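Local coordinates for acetoin utilization protein AcuB, putative (Vibrio cholerae, PDB 2O16), which is of unknown function but carries two CBS domains in tandem and is named as a putative acetoin utilization protein, probably serving as a ligand-sensing regulatory module, at residues Lys46-Ile51 / Pro113-Asp118; Pro15-Arg20 / Asp118-Ile123. One frame throughout, in Å; residues are numbered along the deposited sequence.

Contact 1. Residues Lys46-Ile51 / Pro113-Asp118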
ATOM      1  N   LYS A  46     -14.305   2.580   4.977  1.00 24.68           N
ATOM      2  CA  LYS A  46     -13.086   1.885   4.587  1.00 25.27           C
ATOM      3  C   LYS A  46     -12.906   1.796   3.082  1.00 23.81           C
ATOM      4  O   LYS A  46     -12.107   0.986   2.615  1.00 24.43           O
ATOM      5  CB  LYS A  46     -13.017   0.476   5.214  1.00 25.45           C
ATOM      6  CG  LYS A  46     -12.893   0.469   6.731  1.00 28.26           C
ATOM      7  CD  LYS A  46     -12.787  -0.980   7.237  1.00 30.57           C
ATOM      8  CE  LYS A  46     -12.698  -1.073   8.762  1.00 38.65           C
ATOM      9  NZ  LYS A  46     -12.604  -2.527   9.212  1.00 42.74           N
ATOM     10  N   LYS A  47     -13.605   2.641   2.326  1.00 22.56           N
ATOM     11  CA  LYS A  47     -13.464   2.648   0.861  1.00 21.89           C
ATOM     12  C   LYS A  47     -12.207   3.426   0.487  1.00 19.87           C
ATOM     13  O   LYS A  47     -11.889   4.477   1.067  1.00 18.86           O
ATOM     14  CB  LYS A  47     -14.693   3.199   0.154  1.00 22.28           C
ATOM     15  CG  LYS A  47     -15.969   2.373   0.479  1.00 26.29           C
ATOM     16  CD  LYS A  47     -17.181   2.820  -0.304  1.00 30.55           C
ATOM     17  CE  LYS A  47     -18.478   2.367   0.389  1.00 34.43           C
ATOM     18  NZ  LYS A  47     -18.366   0.975   0.918  1.00 39.17           N
ATOM     19  N   LEU A  48     -11.475   2.882  -0.473  1.00 18.14           N
ATOM     20  CA  LEU A  48     -10.164   3.401  -0.783  1.00 16.57           C
ATOM     21  C   LEU A  48     -10.326   4.696  -1.542  1.00 16.68           C
ATOM     22  O   LEU A  48     -11.038   4.743  -2.552  1.00 17.27           O
ATOM     23  CB  LEU A  48      -9.380   2.389  -1.622  1.00 16.62           C
ATOM     24  CG  LEU A  48      -8.038   2.887  -2.164  1.00 17.26           C
ATOM     25  CD1 LEU A  48      -7.113   3.059  -0.939  1.00 16.63           C
ATOM     26  CD2 LEU A  48      -7.461   1.881  -3.191  1.00 17.32           C
ATOM     27  N   LEU A  49      -9.692   5.755  -1.056  1.00 14.80           N
ATOM     28  CA  LEU A  49      -9.701   7.042  -1.748  1.00 15.79           C
ATOM     29  C   LEU A  49      -8.343   7.344  -2.390  1.00 15.82           C
ATOM     30  O   LEU A  49      -8.274   8.096  -3.333  1.00 17.02           O
ATOM     31  CB  LEU A  49      -9.994   8.171  -0.761  1.00 15.21           C
ATOM     32  CG  LEU A  49     -11.333   8.043  -0.021  1.00 17.60           C
ATOM     33  CD1 LEU A  49     -11.495   9.188   0.987  1.00 18.49           C
ATOM     34  CD2 LEU A  49     -12.466   8.046  -1.041  1.00 21.25           C
ATOM     35  N   GLY A  50      -7.271   6.790  -1.831  1.00 15.81           N
ATOM     36  CA  GLY A  50      -5.896   7.048  -2.329  1.00 15.88           C
ATOM     37  C   GLY A  50      -4.882   6.421  -1.381  1.00 16.32           C
ATOM     38  O   GLY A  50      -5.252   5.678  -0.488  1.00 15.90           O
ATOM     39  N   ILE A  51      -3.592   6.722  -1.577  1.00 18.02           N
ATOM     40  CA  ILE A  51      -2.563   6.161  -0.744  1.00 18.75           C
ATOM     41  C   ILE A  51      -1.376   7.140  -0.723  1.00 19.42           C
ATOM     42  O   ILE A  51      -1.087   7.797  -1.732  1.00 20.04           O
ATOM     43  CB  ILE A  51      -2.195   4.704  -1.210  1.00 19.77           C
ATOM     44  CG1 ILE A  51      -1.030   4.124  -0.399  1.00 22.38           C
ATOM     45  CG2 ILE A  51      -1.930   4.642  -2.718  1.00 21.03           C
ATOM     46  CD1 ILE A  51      -0.942   2.625  -0.510  1.00 22.25           C
ATOM     47  N   PRO A 113      -2.801  -1.534  -3.194  1.00 18.80           N
ATOM     48  CA  PRO A 113      -3.980  -1.762  -2.350  1.00 18.74           C
ATOM     49  C   PRO A 113      -4.866  -2.840  -2.954  1.00 18.41           C
ATOM     50  O   PRO A 113      -4.966  -2.932  -4.165  1.00 18.37           O
ATOM     51  CB  PRO A 113      -4.724  -0.420  -2.385  1.00 18.26           C
ATOM     52  CG  PRO A 113      -3.685   0.594  -2.856  1.00 20.06           C
ATOM     53  CD  PRO A 113      -2.721  -0.154  -3.710  1.00 19.12           C
ATOM     54  N   VAL A 114      -5.480  -3.650  -2.095  1.00 17.97           N
ATOM     55  CA  VAL A 114      -6.346  -4.751  -2.490  1.00 17.87           C
ATOM     56  C   VAL A 114      -7.749  -4.346  -2.034  1.00 18.25           C
ATOM     57  O   VAL A 114      -7.975  -4.005  -0.860  1.00 18.69           O
ATOM     58  CB  VAL A 114      -5.913  -6.081  -1.785  1.00 17.96           C
ATOM     59  CG1 VAL A 114      -6.807  -7.281  -2.181  1.00 16.78           C
ATOM     60  CG2 VAL A 114      -4.438  -6.372  -2.068  1.00 17.92           C
ATOM     61  N   VAL A 115      -8.680  -4.322  -2.980  1.00 19.89           N
ATOM     62  CA  VAL A 115     -10.027  -3.823  -2.706  1.00 20.66           C
ATOM     63  C   VAL A 115     -11.076  -4.859  -3.147  1.00 21.91           C
ATOM     64  O   VAL A 115     -10.907  -5.514  -4.171  1.00 21.94           O
ATOM     65  CB  VAL A 115     -10.297  -2.475  -3.421  1.00 21.15           C
ATOM     66  CG1 VAL A 115      -9.388  -1.327  -2.833  1.00 18.64           C
ATOM     67  CG2 VAL A 115     -10.073  -2.600  -4.901  1.00 23.25           C
ATOM     68  N   ALA A 116     -12.128  -5.000  -2.344  1.00 23.18           N
ATOM     69  CA  ALA A 116     -13.273  -5.839  -2.681  1.00 25.94           C
ATOM     70  C   ALA A 116     -14.496  -4.948  -2.476  1.00 27.25           C
ATOM     71  O   ALA A 116     -14.718  -4.433  -1.368  1.00 27.88           O
ATOM     72  CB  ALA A 116     -13.325  -7.047  -1.795  1.00 25.80           C
ATOM     73  N   LYS A 117     -15.233  -4.712  -3.554  1.00 28.88           N
ATOM     74  CA  LYS A 117     -16.448  -3.857  -3.510  1.00 30.89           C
ATOM     75  C   LYS A 117     -16.164  -2.450  -2.982  1.00 30.19           C
ATOM     76  O   LYS A 117     -16.894  -1.932  -2.119  1.00 30.77           O
ATOM     77  CB  LYS A 117     -17.526  -4.531  -2.646  1.00 30.64           C
ATOM     78  CG  LYS A 117     -18.024  -5.862  -3.223  1.00 34.50           C
ATOM     79  CD  LYS A 117     -19.114  -6.439  -2.319  1.00 38.75           C
ATOM     80  CE  LYS A 117     -19.635  -7.796  -2.798  1.00 40.81           C
ATOM     81  NZ  LYS A 117     -20.548  -8.423  -1.776  1.00 42.45           N
ATOM     82  N   ASP A 118     -15.106  -1.843  -3.511  1.00 30.00           N
ATOM     83  CA  ASP A 118     -14.580  -0.549  -3.045  1.00 30.59           C
ATOM     84  C   ASP A 118     -13.893  -0.547  -1.678  1.00 29.42           C
ATOM     85  O   ASP A 118     -13.054   0.354  -1.444  1.00 28.97           O
ATOM     86  CB  ASP A 118     -15.645   0.556  -3.055  1.00 31.90           C
ATOM     87  CG  ASP A 118     -16.007   1.035  -4.445  1.00 33.82           C
ATOM     88  OD1 ASP A 118     -15.280   0.757  -5.438  1.00 34.62           O
ATOM     89  OD2 ASP A 118     -17.043   1.744  -4.514  1.00 38.42           O
TER
HETATM   90  O   HOH W   1     -12.819   2.652  -3.292  1.00 39.73           O

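Contact 2. Residues Pro15-Arg20 / Asp118-Ile123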
ATOM      1  N   PRO A  15      -4.526  -3.200   7.027  1.00 24.32           N
ATOM      2  CA  PRO A  15      -3.484  -2.175   7.102  1.00 22.78           C
ATOM      3  C   PRO A  15      -4.006  -0.954   7.861  1.00 22.26           C
ATOM      4  O   PRO A  15      -5.214  -0.718   7.893  1.00 21.58           O
ATOM      5  CB  PRO A  15      -3.233  -1.803   5.639  1.00 23.12           C
ATOM      6  CG  PRO A  15      -4.488  -2.156   4.925  1.00 23.32           C
ATOM      7  CD  PRO A  15      -5.047  -3.368   5.663  1.00 23.42           C
ATOM      8  N   HIS A  16      -3.096  -0.238   8.489  1.00 21.03           N
ATOM      9  CA  HIS A  16      -3.371   1.053   9.105  1.00 21.99           C
ATOM     10  C   HIS A  16      -3.640   2.075   8.020  1.00 20.10           C
ATOM     11  O   HIS A  16      -2.859   2.219   7.068  1.00 20.24           O
ATOM     12  CB  HIS A  16      -2.196   1.514   9.949  1.00 22.80           C
ATOM     13  CG  HIS A  16      -2.003   0.686  11.188  1.00 24.98           C
ATOM     14  ND1 HIS A  16      -1.360  -0.534  11.170  1.00 30.00           N
ATOM     15  CD2 HIS A  16      -2.378   0.899  12.472  1.00 28.41           C
ATOM     16  CE1 HIS A  16      -1.333  -1.034  12.398  1.00 30.39           C
ATOM     17  NE2 HIS A  16      -1.953  -0.190  13.205  1.00 32.11           N
ATOM     18  N   THR A  17      -4.730   2.791   8.205  1.00 18.98           N
ATOM     19  CA  THR A  17      -5.250   3.756   7.213  1.00 18.87           C
ATOM     20  C   THR A  17      -5.482   5.110   7.897  1.00 18.06           C
ATOM     21  O   THR A  17      -5.436   5.218   9.138  1.00 17.64           O
ATOM     22  CB  THR A  17      -6.579   3.266   6.641  1.00 18.73           C
ATOM     23  OG1 THR A  17      -7.503   3.087   7.715  1.00 21.46           O
ATOM     24  CG2 THR A  17      -6.401   1.934   5.919  1.00 19.53           C
ATOM     25  N   LEU A  18      -5.725   6.142   7.104  1.00 17.39           N
ATOM     26  CA  LEU A  18      -6.013   7.478   7.653  1.00 17.99           C
ATOM     27  C   LEU A  18      -7.152   8.100   6.866  1.00 18.28           C
ATOM     28  O   LEU A  18      -7.306   7.779   5.678  1.00 16.58           O
ATOM     29  CB  LEU A  18      -4.757   8.352   7.562  1.00 18.48           C
ATOM     30  CG  LEU A  18      -3.660   8.030   8.605  1.00 20.40           C
ATOM     31  CD1 LEU A  18      -2.461   8.893   8.391  1.00 22.08           C
ATOM     32  CD2 LEU A  18      -4.148   8.154  10.096  1.00 22.00           C
ATOM     33  N   LEU A  19      -7.943   8.978   7.508  1.00 18.07           N
ATOM     34  CA  LEU A  19      -8.948   9.795   6.783  1.00 17.54           C
ATOM     35  C   LEU A  19      -8.264  10.869   5.947  1.00 17.25           C
ATOM     36  O   LEU A  19      -7.127  11.255   6.231  1.00 16.24           O
ATOM     37  CB  LEU A  19      -9.941  10.465   7.767  1.00 18.48           C
ATOM     38  CG  LEU A  19     -10.762   9.517   8.635  1.00 18.38           C
ATOM     39  CD1 LEU A  19     -11.573  10.254   9.771  1.00 20.44           C
ATOM     40  CD2 LEU A  19     -11.681   8.629   7.758  1.00 21.38           C
ATOM     41  N   ARG A  20      -8.941  11.329   4.886  1.00 17.01           N
ATOM     42  CA  ARG A  20      -8.335  12.271   3.919  1.00 18.03           C
ATOM     43  C   ARG A  20      -8.080  13.655   4.482  1.00 17.47           C
ATOM     44  O   ARG A  20      -7.332  14.455   3.891  1.00 16.61           O
ATOM     45  CB  ARG A  20      -9.278  12.440   2.716  1.00 18.68           C
ATOM     46  CG  ARG A  20     -10.640  13.075   3.093  1.00 19.92           C
ATOM     47  CD  ARG A  20     -11.672  12.958   1.948  1.00 21.36           C
ATOM     48  NE  ARG A  20     -11.331  13.846   0.838  1.00 25.34           N
ATOM     49  CZ  ARG A  20     -11.669  15.138   0.766  1.00 29.47           C
ATOM     50  NH1 ARG A  20     -12.349  15.733   1.742  1.00 32.10           N
ATOM     51  NH2 ARG A  20     -11.312  15.849  -0.286  1.00 32.20           N
ATOM     52  N   ASP A 118     -15.106  -1.843  -3.511  1.00 30.00           N
ATOM     53  CA  ASP A 118     -14.580  -0.549  -3.045  1.00 30.59           C
ATOM     54  C   ASP A 118     -13.893  -0.547  -1.678  1.00 29.42           C
ATOM     55  O   ASP A 118     -13.054   0.354  -1.444  1.00 28.97           O
ATOM     56  CB  ASP A 118     -15.645   0.556  -3.055  1.00 31.90           C
ATOM     57  CG  ASP A 118     -16.007   1.035  -4.445  1.00 33.82           C
ATOM     58  OD1 ASP A 118     -15.280   0.757  -5.438  1.00 34.62           O
ATOM     59  OD2 ASP A 118     -17.043   1.744  -4.514  1.00 38.42           O
ATOM     60  N   VAL A 119     -14.230  -1.509  -0.800  1.00 26.89           N
ATOM     61  CA  VAL A 119     -13.611  -1.601   0.555  1.00 25.88           C
ATOM     62  C   VAL A 119     -12.165  -2.077   0.485  1.00 24.65           C
ATOM     63  O   VAL A 119     -11.864  -3.075  -0.185  1.00 24.11           O
ATOM     64  CB  VAL A 119     -14.349  -2.577   1.511  1.00 25.93           C
ATOM     65  CG1 VAL A 119     -13.658  -2.610   2.910  1.00 25.92           C
ATOM     66  CG2 VAL A 119     -15.827  -2.198   1.651  1.00 28.26           C
ATOM     67  N   LEU A 120     -11.285  -1.368   1.183  1.00 22.99           N
ATOM     68  CA  LEU A 120      -9.889  -1.782   1.286  1.00 21.53           C
ATOM     69  C   LEU A 120      -9.789  -3.008   2.186  1.00 20.99           C
ATOM     70  O   LEU A 120     -10.148  -2.920   3.368  1.00 21.06           O
ATOM     71  CB  LEU A 120      -9.064  -0.651   1.883  1.00 20.68           C
ATOM     72  CG  LEU A 120      -7.578  -0.981   2.013  1.00 20.27           C
ATOM     73  CD1 LEU A 120      -6.882  -0.927   0.645  1.00 19.52           C
ATOM     74  CD2 LEU A 120      -6.994   0.003   2.966  1.00 22.45           C
ATOM     75  N   VAL A 121      -9.355  -4.151   1.639  1.00 19.28           N
ATOM     76  CA  VAL A 121      -9.192  -5.368   2.443  1.00 19.28           C
ATOM     77  C   VAL A 121      -7.717  -5.706   2.753  1.00 19.29           C
ATOM     78  O   VAL A 121      -7.394  -6.546   3.616  1.00 19.22           O
ATOM     79  CB  VAL A 121      -9.947  -6.575   1.799  1.00 19.69           C
ATOM     80  CG1 VAL A 121     -11.451  -6.267   1.757  1.00 20.00           C
ATOM     81  CG2 VAL A 121      -9.422  -6.887   0.373  1.00 17.53           C
ATOM     82  N   GLY A 122      -6.801  -5.049   2.055  1.00 18.17           N
ATOM     83  CA  GLY A 122      -5.394  -5.337   2.308  1.00 17.50           C
ATOM     84  C   GLY A 122      -4.500  -4.466   1.454  1.00 17.81           C
ATOM     85  O   GLY A 122      -4.988  -3.685   0.650  1.00 17.37           O
ATOM     86  N   ILE A 123      -3.183  -4.618   1.630  1.00 18.61           N
ATOM     87  CA  ILE A 123      -2.197  -4.013   0.721  1.00 19.03           C
ATOM     88  C   ILE A 123      -1.117  -5.028   0.391  1.00 18.78           C
ATOM     89  O   ILE A 123      -0.837  -5.919   1.200  1.00 18.09           O
ATOM     90  CB  ILE A 123      -1.511  -2.736   1.307  1.00 19.34           C
ATOM     91  CG1 ILE A 123      -0.825  -3.039   2.666  1.00 18.68           C
ATOM     92  CG2 ILE A 123      -2.551  -1.574   1.379  1.00 21.97           C
ATOM     93  CD1 ILE A 123       0.023  -1.840   3.264  1.00 21.82           C
TER

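Contact 1. Residues Lys46-Ile51 / Pro113-Asp118
L48 packs on P113 and V115 through CB and its CD2 methyl. Its CB lies 3.9 Å from CG1 of V115. From there CG stands anti to the backbone N (chi1 173°), which carries the isobutyl group towards the strand 113-116, and the CD2 branch does the rest of the touching: L48 CD2 is 3.7 Å from P113 CB and 3.8 Å from V115 CG1, so that one methyl touches both the proline ring and the valine. The leucine crosses both partners at about a right angle. Further along, I51 CD1 reaches P113 CG at 4.1 Å, so the proline ring is touched by two side chains of strand 48-51.

The two strands run antiparallel, at 175°, but their axes stay 9.6 Å apart, too far for a backbone ladder; side chains fill the space between them. The one direct backbone hydrogen bond between the segments comes beyond strand 113-116, where the turn brings D118 close to K47. There L48 N donates to D118 O (3.1 Å, 159° at the hydrogen). The same oxygen receives a hydrogen from water 1, which also donates to L48 O. D118 O also lies 3.3 Å from K47 CA, a CH-O contact. Beside these bonds the aliphatic part of K47 crosses D118 obliquely, CD against CB, while the charged ends do not meet.

L120 of strand 119-124 also packs on P113, and K46 is hydrogen-bonded to L120 through the backbone, so this second strand joins the same interface between the two CBS motifs. Chemically, the contact divides into an apolar patch around L48 and a polar end at D118 O, where direct and water-mediated bonds fix the backbone and charge pairing contributes probably little.

Contact 2. Residues Pro15-Arg20 / Asp118-Ile123
The loop 15-20, which follows strand 12-13 and leads towards helix 24-34, passes here over strand 119-124 of the second CBS motif. P15 provides most of the surface that segment 15-20 gives to the contact, and different ring carbons serve different partners. CG lies 3.8 Å from L120 CD2, CB is 4.0 Å from I123 CG1, and CD rests 3.9 Å from G122 CA, a close approach to a backbone that carries no side chain. The proline and I123 slide past each other in opposite directions, whereas P15 and L120 meet at a slant. In I123, CG1 sits between the backbone N and the carbonyl carbon (chi1 57°), which leaves CG2 facing P15 CG.

Next along the loop, T17 meets the same leucine tip to tip: its methyl CG2 is 3.6 Å from L120 CD2, so that one branch is shared by P15 and T17. A classic beta bulge, V121 and G122 opposite V114, falls where P15 CD rests on G122 CA. P40 of strand 38-42 touches L120 and I123 as well. Strand 12-13 joins the second motif's sheet antiparallel to 119-124, consistent with the close pairing of two CBS motifs in a Bateman module.

From the N terminus the chain passes strand 12-13, which pairs with strand 119-124, and enters the loop 15-20, the first half of contact 2. It then runs through helix 24-34 and strand 38-42 to 46-51, where contact 1 begins. After helices 54-64, 80-83 and 97-106 it reaches 113-118 and closes contact 1, then immediately 118-123 and closes contact 2. The smaller loop is therefore nested within the larger, with D118 common to both. Their centres lie about 6 Å apart, and probable backbone hydrogen bonds from V114 to V121 and G122 join them within one sheet. Together they tie the first CBS motif's loop 15-20 and hairpin to the second motif's hairpin.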